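Local atomic coordinates of CalS13 (Micromonospora echinospora, PDB entry 4ZAS), a protein that is probably a pyridoxal phosphate-dependent sugar aminotransferase of the DegT/DnrJ/EryC1 family and binds dTDP-4-keto-6-deoxyglucose. Residues 211-216 against 230-235. Residues are numbered along the deposited sequence; the frame is centred on the assembly and turned at random.
Sequences GNVCVY and GFVVLP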
ATOM      1  N   GLY A 211      17.750  -5.920 -18.326  1.00 44.19           N
ATOM      2  CA  GLY A 211      17.933  -4.486 -18.481  1.00 39.41           C
ATOM      3  C   GLY A 211      16.690  -3.613 -18.371  1.00 40.84           C
ATOM      4  O   GLY A 211      16.745  -2.417 -18.625  1.00 43.22           O
ATOM      5  N   ASN A 212      15.566  -4.196 -17.982  1.00 42.35           N
ATOM      6  CA  ASN A 212      14.344  -3.421 -17.798  1.00 40.08           C
ATOM      7  C   ASN A 212      14.025  -3.378 -16.322  1.00 43.30           C
ATOM      8  O   ASN A 212      14.593  -4.139 -15.542  1.00 46.22           O
ATOM      9  CB  ASN A 212      13.155  -4.032 -18.526  1.00 37.87           C
ATOM     10  CG  ASN A 212      13.396  -4.215 -19.998  1.00 40.86           C
ATOM     11  OD1 ASN A 212      13.970  -3.354 -20.669  1.00 47.05           O
ATOM     12  ND2 ASN A 212      12.946  -5.347 -20.516  1.00 32.18           N
ATOM     13  N   VAL A 213      13.125  -2.479 -15.941  1.00 42.20           N
ATOM     14  CA  VAL A 213      12.576  -2.475 -14.594  1.00 36.33           C
ATOM     15  C   VAL A 213      11.542  -3.573 -14.483  1.00 27.46           C
ATOM     16  O   VAL A 213      10.568  -3.548 -15.226  1.00 41.62           O
ATOM     17  CB  VAL A 213      11.957  -1.112 -14.258  1.00 37.39           C
ATOM     18  CG1 VAL A 213      11.290  -1.128 -12.853  1.00 32.90           C
ATOM     19  CG2 VAL A 213      13.023  -0.049 -14.342  1.00 35.11           C
ATOM     20  N   CYS A 214      11.715  -4.501 -13.542  1.00 34.93           N
ATOM     21  CA  CYS A 214      10.782  -5.638 -13.375  1.00 41.79           C
ATOM     22  C   CYS A 214      10.064  -5.626 -12.024  1.00 40.42           C
ATOM     23  O   CYS A 214      10.704  -5.487 -10.976  1.00 47.58           O
ATOM     24  CB  CYS A 214      11.531  -6.962 -13.501  1.00 41.31           C
ATOM     25  SG  CYS A 214      12.395  -7.174 -15.037  1.00 49.92           S
ATOM     26  N   VAL A 215       8.743  -5.796 -12.046  1.00 33.73           N
ATOM     27  CA  VAL A 215       7.943  -5.836 -10.822  1.00 30.46           C
ATOM     28  C   VAL A 215       7.353  -7.218 -10.607  1.00 32.78           C
ATOM     29  O   VAL A 215       6.682  -7.741 -11.485  1.00 42.39           O
ATOM     30  CB  VAL A 215       6.820  -4.792 -10.849  1.00 30.93           C
ATOM     31  CG1 VAL A 215       6.023  -4.857  -9.559  1.00 26.42           C
ATOM     32  CG2 VAL A 215       7.391  -3.395 -11.091  1.00 32.42           C
ATOM     33  N   TYR A 216       7.587  -7.786  -9.427  1.00 33.84           N
ATOM     34  CA  TYR A 216       7.083  -9.107  -9.045  1.00 30.04           C
ATOM     35  C   TYR A 216       6.023  -8.982  -7.973  1.00 39.68           C
ATOM     36  O   TYR A 216       6.038  -8.023  -7.206  1.00 48.35           O
ATOM     37  CB  TYR A 216       8.220  -9.993  -8.521  1.00 34.18           C
ATOM     38  CG  TYR A 216       9.119 -10.666  -9.560  1.00 46.66           C
ATOM     39  CD1 TYR A 216      10.180  -9.992 -10.160  1.00 47.77           C
ATOM     40  CD2 TYR A 216       8.944 -12.004  -9.878  1.00 51.28           C
ATOM     41  CE1 TYR A 216      11.012 -10.633 -11.076  1.00 48.74           C
ATOM     42  CE2 TYR A 216       9.755 -12.644 -10.777  1.00 55.41           C
ATOM     43  CZ  TYR A 216      10.791 -11.967 -11.378  1.00 58.07           C
ATOM     44  OH  TYR A 216      11.590 -12.654 -12.280  1.00 58.45           O
ATOM     45  N   GLY A 230       5.527  -7.690  -2.721  1.00 41.04           N
ATOM     46  CA  GLY A 230       6.116  -7.729  -4.031  1.00 32.83           C
ATOM     47  C   GLY A 230       7.524  -7.210  -3.934  1.00 38.00           C
ATOM     48  O   GLY A 230       8.030  -6.942  -2.847  1.00 37.59           O
ATOM     49  N   PHE A 231       8.166  -7.076  -5.080  1.00 37.72           N
ATOM     50  CA  PHE A 231       9.438  -6.386  -5.128  1.00 36.55           C
ATOM     51  C   PHE A 231       9.684  -5.895  -6.537  1.00 38.12           C
ATOM     52  O   PHE A 231       9.063  -6.368  -7.491  1.00 45.38           O
ATOM     53  CB  PHE A 231      10.577  -7.275  -4.649  1.00 34.45           C
ATOM     54  CG  PHE A 231      10.680  -8.593  -5.367  1.00 36.45           C
ATOM     55  CD1 PHE A 231       9.998  -9.696  -4.916  1.00 28.61           C
ATOM     56  CD2 PHE A 231      11.470  -8.724  -6.490  1.00 41.86           C
ATOM     57  CE1 PHE A 231      10.119 -10.915  -5.568  1.00 38.69           C
ATOM     58  CE2 PHE A 231      11.581  -9.933  -7.145  1.00 43.77           C
ATOM     59  CZ  PHE A 231      10.905 -11.031  -6.682  1.00 41.29           C
ATOM     60  N   VAL A 232      10.545  -4.892  -6.639  1.00 30.23           N
ATOM     61  CA  VAL A 232      10.949  -4.310  -7.909  1.00 37.98           C
ATOM     62  C   VAL A 232      12.423  -4.626  -8.151  1.00 43.70           C
ATOM     63  O   VAL A 232      13.238  -4.507  -7.225  1.00 45.47           O
ATOM     64  CB  VAL A 232      10.698  -2.802  -7.923  1.00 35.30           C
ATOM     65  CG1 VAL A 232      11.059  -2.221  -9.263  1.00 34.05           C
ATOM     66  CG2 VAL A 232       9.258  -2.497  -7.548  1.00 24.19           C
ATOM     67  N   VAL A 233      12.760  -5.033  -9.379  1.00 43.79           N
ATOM     68  CA  VAL A 233      14.158  -5.310  -9.758  1.00 43.07           C
ATOM     69  C   VAL A 233      14.643  -4.237 -10.742  1.00 36.73           C
ATOM     70  O   VAL A 233      14.006  -3.958 -11.752  1.00 40.95           O
ATOM     71  CB  VAL A 233      14.309  -6.734 -10.356  1.00 42.87           C
ATOM     72  CG1 VAL A 233      15.778  -7.086 -10.560  1.00 37.86           C
ATOM     73  CG2 VAL A 233      13.638  -7.772  -9.455  1.00 35.49           C
ATOM     74  N   LEU A 234      15.772  -3.625 -10.440  1.00 38.03           N
ATOM     75  CA  LEU A 234      16.242  -2.513 -11.247  1.00 33.26           C
ATOM     76  C   LEU A 234      17.475  -2.894 -12.048  1.00 38.26           C
ATOM     77  O   LEU A 234      18.307  -3.671 -11.581  1.00 46.56           O
ATOM     78  CB  LEU A 234      16.540  -1.297 -10.354  1.00 29.63           C
ATOM     79  CG  LEU A 234      15.373  -0.532  -9.709  1.00 31.31           C
ATOM     80  CD1 LEU A 234      14.199  -0.281 -10.657  1.00 26.57           C
ATOM     81  CD2 LEU A 234      14.876  -1.267  -8.490  1.00 29.65           C
ATOM     82  N   PRO A 235      17.602  -2.335 -13.254  1.00 35.56           N
ATOM     83  CA  PRO A 235      18.749  -2.616 -14.128  1.00 39.21           C
ATOM     84  C   PRO A 235      20.001  -1.843 -13.790  1.00 43.90           C
ATOM     85  O   PRO A 235      21.052  -2.238 -14.285  1.00 50.37           O
ATOM     86  CB  PRO A 235      18.241  -2.229 -15.516  1.00 29.57           C
ATOM     87  CG  PRO A 235      17.225  -1.207 -15.263  1.00 48.44           C
ATOM     88  CD  PRO A 235      16.548  -1.583 -13.950  1.00 42.73           C
TER
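Y216 and F231 face each other as a hydrogen-bonded pair of two antiparallel strands, 213-216 and 230-233, neighbours in the large mixed sheet of the aminotransferase fold. Y216 N gives a nearly linear bond to F231 O (2.8 Å, 177°), whereas the return bond, F231 N to Y216 O at 3.2 Å, arrives from above the carbonyl plane. C214 and V233 exchange two more, C214 N to V233 O and V233 N to C214 O.

Along Y216, CB sits over one face of the F231 ring, a CH-pi contact 3.6 Å from the centroid. CG passes close to F231 CZ, and CD1 meets F231 CE2 at 3.3 Å and, farther off, V233 CG2. CE1 just reaches F231 CE2, and the tip, OH, leaves the pair to hydrogen-bond L207 O. The ring planes differ by 14° but are slid apart, so overlap is slight. F231 holds CG between its backbone N and carbonyl carbon (chi1 54°), which swings the ring across toward Y216; helix 58-71 packs on it through Y63, V67 and I71. An alanine at F231 would remove the ring beneath Y216 CB and is likely to leave a gap between the tyrosine and that helix.

On the other face of the sheet, V213 CG1 touches V232 CG1 and L234 CD1 (3.7 Å to the latter), while V215 CG2 lies beside V232 CG2; L239 and L243 of helix 237-247 pack on V213, V232 and L234. Past the paired strands, P235 CB rests 3.5 Å from G211 O. Three near-straight amide bonds and one bent one pair the backbones, while apolar groups fill both faces, joining the sheet to a helix on each side.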